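Local structure of proabylysin (Pyrococcus abyssi, 4JIU) at residues 5-9 and 54-59; 13-19 and 62-66; 43-49 and 96-102. The protein is the zymogen of a minigluzincin, a soluble zinc-dependent metallopeptidase of minimal size, and binds a zinc ion. The protein carries 1 engineered substitution. All coordinates share one frame; numbering follows the deposited sequence.

In the fold
Two of the three contacts share the zinc-binding helix 51-67. Contact 1 lays helix 2-13 across its first half, and contact 2 folds the chain that follows helix 2-13 onto its second half. Their centres are about 10 Å apart and the packing runs on between them, with I59 CD1 4.1 Å from L13 CG. Contact 2 holds H64, a zinc ligand; the side chains of I59 in contact 1 and I96 in contact 3 lie about 10 and 11 Å from the metal. Contact 3, centred about 15 Å from contact 1 and about 22 Å from contact 2, meets contact 1 where I57 CD1 lies 3.4 Å from L49 CD1.

Contact 1 of 3, residues 5-9 and 54-59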
loop_
_atom_site.group_PDB
_atom_site.type_symbol
_atom_site.label_atom_id
_atom_site.label_comp_id
_atom_site.label_asym_id
_atom_site.label_seq_id
_atom_site.Cartn_x
_atom_site.Cartn_y
_atom_site.Cartn_z
ATOM N N LEU A 5 -8.224 8.250 1.086
ATOM C CA LEU A 5 -6.769 8.062 1.090
ATOM C C LEU A 5 -6.224 7.622 -0.242
ATOM O O LEU A 5 -5.205 8.073 -0.719
ATOM C CB LEU A 5 -6.352 7.039 2.166
ATOM C CG LEU A 5 -6.549 7.433 3.619
ATOM C CD1 LEU A 5 -6.121 6.341 4.600
ATOM C CD2 LEU A 5 -5.782 8.691 3.913
ATOM N N LEU A 6 -6.968 6.689 -0.852
ATOM C CA LEU A 6 -6.555 6.212 -2.156
ATOM C C LEU A 6 -6.499 7.311 -3.224
ATOM O O LEU A 6 -5.543 7.358 -4.002
ATOM C CB LEU A 6 -7.538 5.112 -2.595
ATOM C CG LEU A 6 -7.301 4.518 -3.968
ATOM C CD1 LEU A 6 -6.053 3.654 -3.896
ATOM C CD2 LEU A 6 -8.540 3.760 -4.410
ATOM N N GLU A 7 -7.471 8.219 -3.193
ATOM C CA GLU A 7 -7.430 9.320 -4.172
ATOM C C GLU A 7 -6.208 10.194 -3.950
ATOM O O GLU A 7 -5.551 10.629 -4.903
ATOM C CB GLU A 7 -8.723 10.077 -4.071
ATOM C CG GLU A 7 -9.307 10.939 -5.141
ATOM C CD GLU A 7 -10.703 11.427 -4.806
ATOM O OE1 GLU A 7 -10.842 12.375 -3.997
ATOM O OE2 GLU A 7 -11.716 10.900 -5.337
ATOM N N HIS A 8 -5.906 10.490 -2.693
ATOM C CA HIS A 8 -4.702 11.286 -2.384
ATOM C C HIS A 8 -3.453 10.545 -2.840
ATOM O O HIS A 8 -2.531 11.176 -3.351
ATOM C CB HIS A 8 -4.625 11.594 -0.882
ATOM C CG HIS A 8 -5.610 12.571 -0.368
ATOM N ND1 HIS A 8 -5.759 13.826 -0.890
ATOM C CD2 HIS A 8 -6.492 12.477 0.655
ATOM C CE1 HIS A 8 -6.706 14.477 -0.225
ATOM N NE2 HIS A 8 -7.167 13.677 0.722
ATOM N N ALA A 9 -3.376 9.249 -2.636
ATOM C CA ALA A 9 -2.221 8.470 -3.063
ATOM C C ALA A 9 -2.046 8.479 -4.560
ATOM O O ALA A 9 -0.925 8.651 -5.064
ATOM C CB ALA A 9 -2.378 7.043 -2.510
ATOM N N MET A 54 -2.041 3.260 7.348
ATOM C CA MET A 54 -2.964 2.918 6.237
ATOM C C MET A 54 -2.477 3.519 4.923
ATOM O O MET A 54 -2.519 2.881 3.878
ATOM C CB MET A 54 -4.367 3.456 6.549
ATOM C CG MET A 54 -5.079 2.759 7.658
ATOM S SD MET A 54 -6.810 3.283 7.851
ATOM C CE MET A 54 -6.589 4.462 9.172
ATOM N N PHE A 55 -2.069 4.788 4.995
ATOM C CA PHE A 55 -1.584 5.458 3.796
ATOM C C PHE A 55 -0.344 4.734 3.253
ATOM O O PHE A 55 -0.204 4.593 2.043
ATOM C CB PHE A 55 -1.272 6.930 4.087
ATOM C CG PHE A 55 -1.203 7.790 2.850
ATOM C CD1 PHE A 55 -2.298 7.893 1.986
ATOM C CD2 PHE A 55 -0.038 8.507 2.564
ATOM C CE1 PHE A 55 -2.248 8.707 0.898
ATOM C CE2 PHE A 55 -0.024 9.360 1.446
ATOM C CZ PHE A 55 -1.119 9.438 0.630
ATOM N N TYR A 56 0.561 4.311 4.138
ATOM C CA TYR A 56 1.720 3.546 3.676
ATOM C C TYR A 56 1.300 2.341 2.874
ATOM O O TYR A 56 1.845 2.013 1.847
ATOM C CB TYR A 56 2.668 3.184 4.859
ATOM C CG TYR A 56 3.778 2.334 4.308
ATOM C CD1 TYR A 56 4.809 2.947 3.583
ATOM C CD2 TYR A 56 3.815 0.967 4.358
ATOM C CE1 TYR A 56 5.806 2.222 3.039
ATOM C CE2 TYR A 56 4.775 0.223 3.755
ATOM C CZ TYR A 56 5.797 0.851 3.077
ATOM O OH TYR A 56 6.806 0.151 2.475
ATOM N N ILE A 57 0.365 1.546 3.441
ATOM C CA ILE A 57 -0.070 0.350 2.745
ATOM C C ILE A 57 -0.602 0.682 1.350
ATOM O O ILE A 57 -0.274 -0.003 0.388
ATOM C CB ILE A 57 -1.092 -0.438 3.598
ATOM C CG1 ILE A 57 -0.415 -0.965 4.872
ATOM C CG2 ILE A 57 -1.731 -1.535 2.772
ATOM C CD1 ILE A 57 -1.348 -1.470 5.894
ATOM N N LEU A 58 -1.457 1.690 1.256
ATOM C CA LEU A 58 -1.991 2.082 -0.034
ATOM C C LEU A 58 -0.901 2.505 -0.984
ATOM O O LEU A 58 -0.922 2.149 -2.173
ATOM C CB LEU A 58 -3.047 3.169 0.145
ATOM C CG LEU A 58 -4.340 2.699 0.810
ATOM C CD1 LEU A 58 -5.267 3.890 1.024
ATOM C CD2 LEU A 58 -5.072 1.641 0.037
ATOM N N ILE A 59 0.049 3.333 -0.529
ATOM C CA ILE A 59 1.154 3.779 -1.356
ATOM C C ILE A 59 2.006 2.592 -1.781
ATOM O O ILE A 59 2.399 2.545 -2.973
ATOM C CB ILE A 59 1.961 4.860 -0.638
ATOM C CG1 ILE A 59 1.233 6.210 -0.565
ATOM C CG2 ILE A 59 3.356 5.009 -1.246
ATOM C CD1 ILE A 59 1.137 6.940 -1.885
#
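L5 carries much of the apolar packing between the helices, whose axes, over these short segments, approach to 9.6 Å at a crossing angle of -53°. Its CB lies 3.5 Å from L58 CD1, while its branches part: CD1 reaches M54 CB and CD2 reaches the F55 ring at CD1. L58 CD1 also lies against L6, nearest to its backbone N. One turn on, I59 CD1 comes to 3.6 Å from A9 CB.

The aromatic part belongs to F55. Its CG stands anti to the backbone N (chi1 -161°), which brings the ring over to helix 2-13 edge first: F55 CE1 is 3.4 Å from L5 O, which lies in the ring plane, and 3.8 Å from A9 CB. I59 CG1, from within the same helix, lies over the rim of one ring face.

The polar atom at this edge already has a partner, since L5 O accepts the helical bond from A9 N at 2.9 Å; I59 N is likewise bonded within its own helix, to F55 O. With methyls, methylenes and a ring edge making the contacts between the helices, the chemistry is that of apolar packing, its cohesion resting on the fit between side chains.

Contact 2 of 3, residues 13-19 and 62-66; sequences LGYQRPV and LAHLK. With ZN (zinc ion), chain B.
Y15 and K66 run past each other in opposite directions, the lysine methylenes drawn along the phenol ring. K66 CB sits over one ring face, 3.9 Å from the Y15 centroid and 15° off the normal, a CH-pi contact; R17 CB lies over the rim of the opposite face. The lysine's polar end forms a salt bridge with E79.

With CG anti to the backbone N (chi1 -165°), the ring lies alongside K66 and crosses the L65 side chain at about a right angle. R17 NH1 donates to Y15 OH at 2.9 Å, with the acceptor close to the guanidinium plane, and also to a water that donates to L65 O at 3.0 Å. A leucine in place of Y15 would probably leave K66 CB without its aromatic face and R17 NH1 without one acceptor.

Farther along, L13 CD1 meets L62 CB at 3.7 Å, and V19 and L65 approach tip to tip, V19 CG2 4.0 Å from L65 CD1. G14, with positive phi, is the C' residue of the Schellman motif closing helix 2-13. H64 NE2 binds the zinc at 2.0 Å; H60 and H64 form this helix's HExxH motif, and H72 and V105 O complete the minigluzincin metal site.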
loop_
_atom_site.group_PDB
_atom_site.type_symbol
_atom_site.label_atom_id
_atom_site.label_comp_id
_atom_site.label_asym_id
_atom_site.label_seq_id
_atom_site.Cartn_x
_atom_site.Cartn_y
_atom_site.Cartn_z
ATOM N N LEU A 13 1.254 10.059 -6.517
ATOM C CA LEU A 13 2.068 9.218 -7.391
ATOM C C LEU A 13 1.894 9.643 -8.839
ATOM O O LEU A 13 2.688 9.253 -9.702
ATOM C CB LEU A 13 1.783 7.724 -7.254
ATOM C CG LEU A 13 1.998 7.078 -5.892
ATOM C CD1 LEU A 13 1.859 5.559 -6.030
ATOM C CD2 LEU A 13 3.326 7.433 -5.333
ATOM N N GLY A 14 0.833 10.385 -9.147
ATOM C CA GLY A 14 0.528 10.681 -10.557
ATOM C C GLY A 14 0.081 9.453 -11.322
ATOM O O GLY A 14 0.547 9.173 -12.445
ATOM N N TYR A 15 -0.898 8.775 -10.720
ATOM C CA TYR A 15 -1.328 7.457 -11.224
ATOM C C TYR A 15 -2.849 7.419 -11.361
ATOM O O TYR A 15 -3.477 6.949 -10.403
ATOM C CB TYR A 15 -0.867 6.373 -10.286
ATOM C CG TYR A 15 -0.936 4.987 -10.869
ATOM C CD1 TYR A 15 -0.292 4.646 -12.053
ATOM C CD2 TYR A 15 -1.631 3.973 -10.240
ATOM C CE1 TYR A 15 -0.350 3.374 -12.577
ATOM C CE2 TYR A 15 -1.685 2.693 -10.740
ATOM C CZ TYR A 15 -1.052 2.380 -11.929
ATOM O OH TYR A 15 -1.127 1.083 -12.389
ATOM N N GLN A 16 -3.351 7.825 -12.480
ATOM C CA GLN A 16 -4.795 7.930 -12.670
ATOM C C GLN A 16 -5.274 6.697 -13.367
ATOM O O GLN A 16 -5.322 6.621 -14.611
ATOM C CB GLN A 16 -5.145 9.212 -13.395
ATOM C CG GLN A 16 -4.771 10.506 -12.642
ATOM C CD GLN A 16 -5.207 10.582 -11.205
ATOM O OE1 GLN A 16 -6.335 10.250 -10.817
ATOM N NE2 GLN A 16 -4.306 11.067 -10.335
ATOM N N ARG A 17 -5.571 5.726 -12.563
ATOM C CA ARG A 17 -6.109 4.441 -12.954
ATOM C C ARG A 17 -7.240 4.147 -11.976
ATOM O O ARG A 17 -7.062 4.429 -10.775
ATOM C CB ARG A 17 -5.100 3.340 -12.849
ATOM C CG ARG A 17 -5.553 1.950 -13.203
ATOM C CD ARG A 17 -4.392 0.976 -12.975
ATOM N NE ARG A 17 -4.792 -0.393 -13.314
ATOM C CZ ARG A 17 -3.976 -1.428 -13.266
ATOM N NH1 ARG A 17 -2.750 -1.256 -12.824
ATOM N NH2 ARG A 17 -4.373 -2.632 -13.605
ATOM N N PRO A 18 -8.319 3.535 -12.415
ATOM C CA PRO A 18 -9.466 3.257 -11.528
ATOM C C PRO A 18 -9.273 2.028 -10.660
ATOM O O PRO A 18 -9.985 1.034 -10.739
ATOM C CB PRO A 18 -10.621 3.075 -12.535
ATOM C CG PRO A 18 -9.956 2.484 -13.712
ATOM C CD PRO A 18 -8.665 3.250 -13.815
ATOM N N VAL A 19 -8.265 2.119 -9.803
ATOM C CA VAL A 19 -7.906 1.023 -8.881
ATOM C C VAL A 19 -9.032 0.886 -7.875
ATOM O O VAL A 19 -9.479 1.877 -7.285
ATOM C CB VAL A 19 -6.549 1.375 -8.219
ATOM C CG1 VAL A 19 -6.265 0.346 -7.136
ATOM C CG2 VAL A 19 -5.468 1.442 -9.260
ATOM N N LEU A 62 -0.037 0.621 -4.391
ATOM C CA LEU A 62 -0.130 1.399 -5.599
ATOM C C LEU A 62 1.231 1.435 -6.308
ATOM O O LEU A 62 1.263 1.411 -7.545
ATOM C CB LEU A 62 -0.584 2.846 -5.385
ATOM C CG LEU A 62 -2.061 3.018 -5.085
ATOM C CD1 LEU A 62 -2.337 4.429 -4.623
ATOM C CD2 LEU A 62 -2.933 2.686 -6.292
ATOM N N ALA A 63 2.332 1.491 -5.569
ATOM C CA ALA A 63 3.648 1.478 -6.150
ATOM C C ALA A 63 3.919 0.194 -6.902
ATOM O O ALA A 63 4.549 0.201 -7.969
ATOM C CB ALA A 63 4.719 1.740 -5.086
ATOM N N HIS A 64 3.421 -0.932 -6.405
ATOM C CA HIS A 64 3.539 -2.201 -7.148
ATOM C C HIS A 64 2.867 -2.059 -8.494
ATOM O O HIS A 64 3.390 -2.417 -9.542
ATOM C CB HIS A 64 2.925 -3.361 -6.374
ATOM C CG HIS A 64 3.825 -3.959 -5.359
ATOM N ND1 HIS A 64 5.032 -4.547 -5.715
ATOM C CD2 HIS A 64 3.698 -4.115 -4.022
ATOM C CE1 HIS A 64 5.595 -4.996 -4.593
ATOM N NE2 HIS A 64 4.824 -4.751 -3.528
ATOM N N LEU A 65 1.644 -1.558 -8.488
ATOM C CA LEU A 65 0.846 -1.426 -9.687
ATOM C C LEU A 65 1.513 -0.453 -10.653
ATOM O O LEU A 65 1.608 -0.744 -11.867
ATOM C CB LEU A 65 -0.563 -0.952 -9.356
ATOM C CG LEU A 65 -1.448 -1.968 -8.667
ATOM C CD1 LEU A 65 -2.782 -1.288 -8.271
ATOM C CD2 LEU A 65 -1.704 -3.194 -9.484
ATOM N N LYS A 66 1.944 0.696 -10.182
ATOM C CA LYS A 66 2.528 1.704 -11.060
ATOM C C LYS A 66 3.861 1.277 -11.640
ATOM O O LYS A 66 4.134 1.498 -12.801
ATOM C CB LYS A 66 2.666 2.988 -10.302
ATOM C CG LYS A 66 3.076 4.137 -11.248
ATOM C CD LYS A 66 3.103 5.419 -10.401
ATOM C CE LYS A 66 3.190 6.644 -11.283
ATOM N NZ LYS A 66 4.572 6.685 -11.861
HETATM ZN ZN ZN B . 5.416 -5.125 -1.658
HETATM O O HOH W 1 -0.309 -2.777 -12.832
#

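Contact 3 of 3, residues 43-49 and 96-102; sequences DPAVLNL and IMTKLQR
D43 and R102 meet in a salt bridge made through both carboxylate oxygens. R102 NH2 donates to D43 OD2 at 3.0 Å with an N-H...O angle of 153°, whereas the bond from R102 NH1 to D43 OD1, also 3.0 Å, is weak at 135°. The carboxylate and guanidinium planes stand 82° apart, a crossed pairing: OD2 lies at the guanidinium edge, in its plane, but NH2 approaches from above the carboxylate plane. A bend in the arginine chain brings its head to the aspartate.

Each aspartate oxygen has a further donor. D43 OD1 accepts from A45 N at 2.9 Å, met on its anti side by a donor tilted out of the carboxylate plane, which makes an Asx turn at the start of the 3-10 segment 44-48; OD2 also takes the backbone N of L26. With several donors around it, the carboxylate would be expected to stay ionised.

K99 NZ donates to a water at 2.8 Å, and that water donates to A45 O, which also accepts from N48 N at 3.2 Å. K99 NZ lies 3.0 Å from N48 O, but the angle is too poor for a hydrogen bond. The extended lysine chain slides past L49, with L49 CD2 3.8 Å from K99 CD.

Between these polar ends the packing is apolar: L49 and L100 meet tip to tip, and A45 CB lies 4.0 Å from L100 CD2. The whole fastens a 3-10 segment opened by an Asx turn, leading into the zinc-binding helix 51-67, to the C-terminal end of helix 88-100, just before the tail whose V105 binds the zinc.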
loop_
_atom_site.group_PDB
_atom_site.type_symbol
_atom_site.label_atom_id
_atom_site.label_comp_id
_atom_site.label_asym_id
_atom_site.label_seq_id
_atom_site.Cartn_x
_atom_site.Cartn_y
_atom_site.Cartn_z
ATOM N N ASP A 43 -6.806 -6.676 4.192
ATOM C CA ASP A 43 -7.408 -7.390 5.331
ATOM C C ASP A 43 -8.145 -6.392 6.206
ATOM O O ASP A 43 -7.692 -5.260 6.330
ATOM C CB ASP A 43 -6.327 -8.089 6.123
ATOM C CG ASP A 43 -6.889 -8.946 7.220
ATOM O OD1 ASP A 43 -7.089 -8.411 8.333
ATOM O OD2 ASP A 43 -7.158 -10.141 6.972
ATOM N N PRO A 44 -9.297 -6.751 6.799
ATOM C CA PRO A 44 -10.011 -5.796 7.616
ATOM C C PRO A 44 -9.188 -5.170 8.732
ATOM O O PRO A 44 -9.503 -4.028 9.153
ATOM C CB PRO A 44 -11.160 -6.633 8.207
ATOM C CG PRO A 44 -11.317 -7.797 7.314
ATOM C CD PRO A 44 -9.999 -8.012 6.631
ATOM N N ALA A 45 -8.150 -5.843 9.211
ATOM C CA ALA A 45 -7.333 -5.217 10.252
ATOM C C ALA A 45 -6.683 -3.912 9.813
ATOM O O ALA A 45 -6.377 -3.033 10.640
ATOM C CB ALA A 45 -6.284 -6.233 10.658
ATOM N N VAL A 46 -6.438 -3.756 8.541
ATOM C CA VAL A 46 -5.840 -2.507 8.066
ATOM C C VAL A 46 -6.691 -1.312 8.448
ATOM O O VAL A 46 -6.156 -0.239 8.639
ATOM C CB VAL A 46 -5.651 -2.598 6.540
ATOM C CG1 VAL A 46 -5.202 -1.291 5.886
ATOM C CG2 VAL A 46 -4.635 -3.679 6.240
ATOM N N LEU A 47 -8.019 -1.453 8.501
ATOM C CA LEU A 47 -8.932 -0.309 8.645
ATOM C C LEU A 47 -8.869 0.283 10.028
ATOM O O LEU A 47 -9.400 1.367 10.284
ATOM C CB LEU A 47 -10.380 -0.689 8.254
ATOM C CG LEU A 47 -10.607 -1.125 6.803
ATOM C CD1 LEU A 47 -12.066 -1.529 6.624
ATOM C CD2 LEU A 47 -10.198 -0.072 5.775
ATOM N N ASN A 48 -8.179 -0.439 10.957
ATOM C CA ASN A 48 -7.970 0.038 12.299
ATOM C C ASN A 48 -6.555 0.555 12.560
ATOM O O ASN A 48 -6.177 0.881 13.708
ATOM C CB ASN A 48 -8.250 -1.084 13.326
ATOM C CG ASN A 48 -9.667 -1.611 13.290
ATOM O OD1 ASN A 48 -10.627 -0.846 13.122
ATOM N ND2 ASN A 48 -9.792 -2.925 13.408
ATOM N N LEU A 49 -5.704 0.638 11.564
ATOM C CA LEU A 49 -4.365 1.230 11.698
ATOM C C LEU A 49 -4.416 2.736 11.798
ATOM O O LEU A 49 -5.447 3.355 11.472
ATOM C CB LEU A 49 -3.497 0.804 10.522
ATOM C CG LEU A 49 -3.060 -0.650 10.439
ATOM C CD1 LEU A 49 -2.465 -0.898 9.064
ATOM C CD2 LEU A 49 -2.141 -0.968 11.588
ATOM N N ILE A 96 3.717 -1.411 11.565
ATOM C CA ILE A 96 2.627 -2.257 11.124
ATOM C C ILE A 96 2.861 -3.694 11.509
ATOM O O ILE A 96 1.985 -4.390 12.029
ATOM C CB ILE A 96 2.433 -2.136 9.598
ATOM C CG1 ILE A 96 1.973 -0.731 9.251
ATOM C CG2 ILE A 96 1.483 -3.218 9.126
ATOM C CD1 ILE A 96 2.066 -0.424 7.778
ATOM N N MET A 97 4.084 -4.179 11.324
ATOM C CA MET A 97 4.425 -5.536 11.741
ATOM C C MET A 97 4.312 -5.702 13.250
ATOM O O MET A 97 3.809 -6.741 13.680
ATOM C CB MET A 97 5.847 -5.891 11.305
ATOM C CG MET A 97 6.283 -7.182 11.954
ATOM S SD MET A 97 5.466 -8.648 11.368
ATOM C CE MET A 97 5.829 -9.862 12.640
ATOM N N THR A 98 4.743 -4.722 14.031
ATOM C CA THR A 98 4.597 -4.835 15.483
ATOM C C THR A 98 3.138 -5.016 15.837
ATOM O O THR A 98 2.774 -5.817 16.682
ATOM C CB THR A 98 5.180 -3.586 16.131
ATOM O OG1 THR A 98 6.608 -3.666 15.940
ATOM C CG2 THR A 98 4.881 -3.524 17.614
ATOM N N LYS A 99 2.292 -4.196 15.192
ATOM C CA LYS A 99 0.894 -4.218 15.575
ATOM C C LYS A 99 0.178 -5.477 15.147
ATOM O O LYS A 99 -0.576 -6.097 15.866
ATOM C CB LYS A 99 0.163 -3.021 15.028
ATOM C CG LYS A 99 -1.187 -2.992 15.777
ATOM C CD LYS A 99 -2.012 -1.847 15.302
ATOM C CE LYS A 99 -3.393 -1.819 15.965
ATOM N NZ LYS A 99 -4.340 -1.018 15.097
ATOM N N LEU A 100 0.333 -5.836 13.856
ATOM C CA LEU A 100 -0.489 -6.853 13.254
ATOM C C LEU A 100 0.182 -8.213 13.158
ATOM O O LEU A 100 -0.533 -9.199 12.939
ATOM C CB LEU A 100 -0.949 -6.406 11.852
ATOM C CG LEU A 100 -1.844 -5.159 11.836
ATOM C CD1 LEU A 100 -2.282 -4.878 10.391
ATOM C CD2 LEU A 100 -3.041 -5.275 12.769
ATOM N N GLN A 101 1.499 -8.261 13.295
ATOM C CA GLN A 101 2.273 -9.485 13.257
ATOM C C GLN A 101 2.101 -10.223 11.949
ATOM O O GLN A 101 2.176 -11.426 11.910
ATOM C CB GLN A 101 1.907 -10.373 14.458
ATOM C CG GLN A 101 2.259 -9.691 15.768
ATOM C CD GLN A 101 3.709 -9.574 16.090
ATOM O OE1 GLN A 101 4.416 -10.625 15.984
ATOM N NE2 GLN A 101 4.200 -8.423 16.507
ATOM N N ARG A 102 1.879 -9.483 10.904
ATOM C CA ARG A 102 1.611 -9.968 9.542
ATOM C C ARG A 102 2.227 -8.935 8.614
ATOM O O ARG A 102 2.330 -7.749 8.951
ATOM C CB ARG A 102 0.117 -10.089 9.263
ATOM C CG ARG A 102 -0.702 -10.842 10.330
ATOM C CD ARG A 102 -2.185 -10.428 10.318
ATOM N NE ARG A 102 -2.838 -10.877 9.130
ATOM C CZ ARG A 102 -4.115 -10.721 8.801
ATOM N NH1 ARG A 102 -4.943 -10.082 9.638
ATOM N NH2 ARG A 102 -4.428 -11.233 7.631
HETATM O O HOH W 2 -5.143 -2.722 13.025
#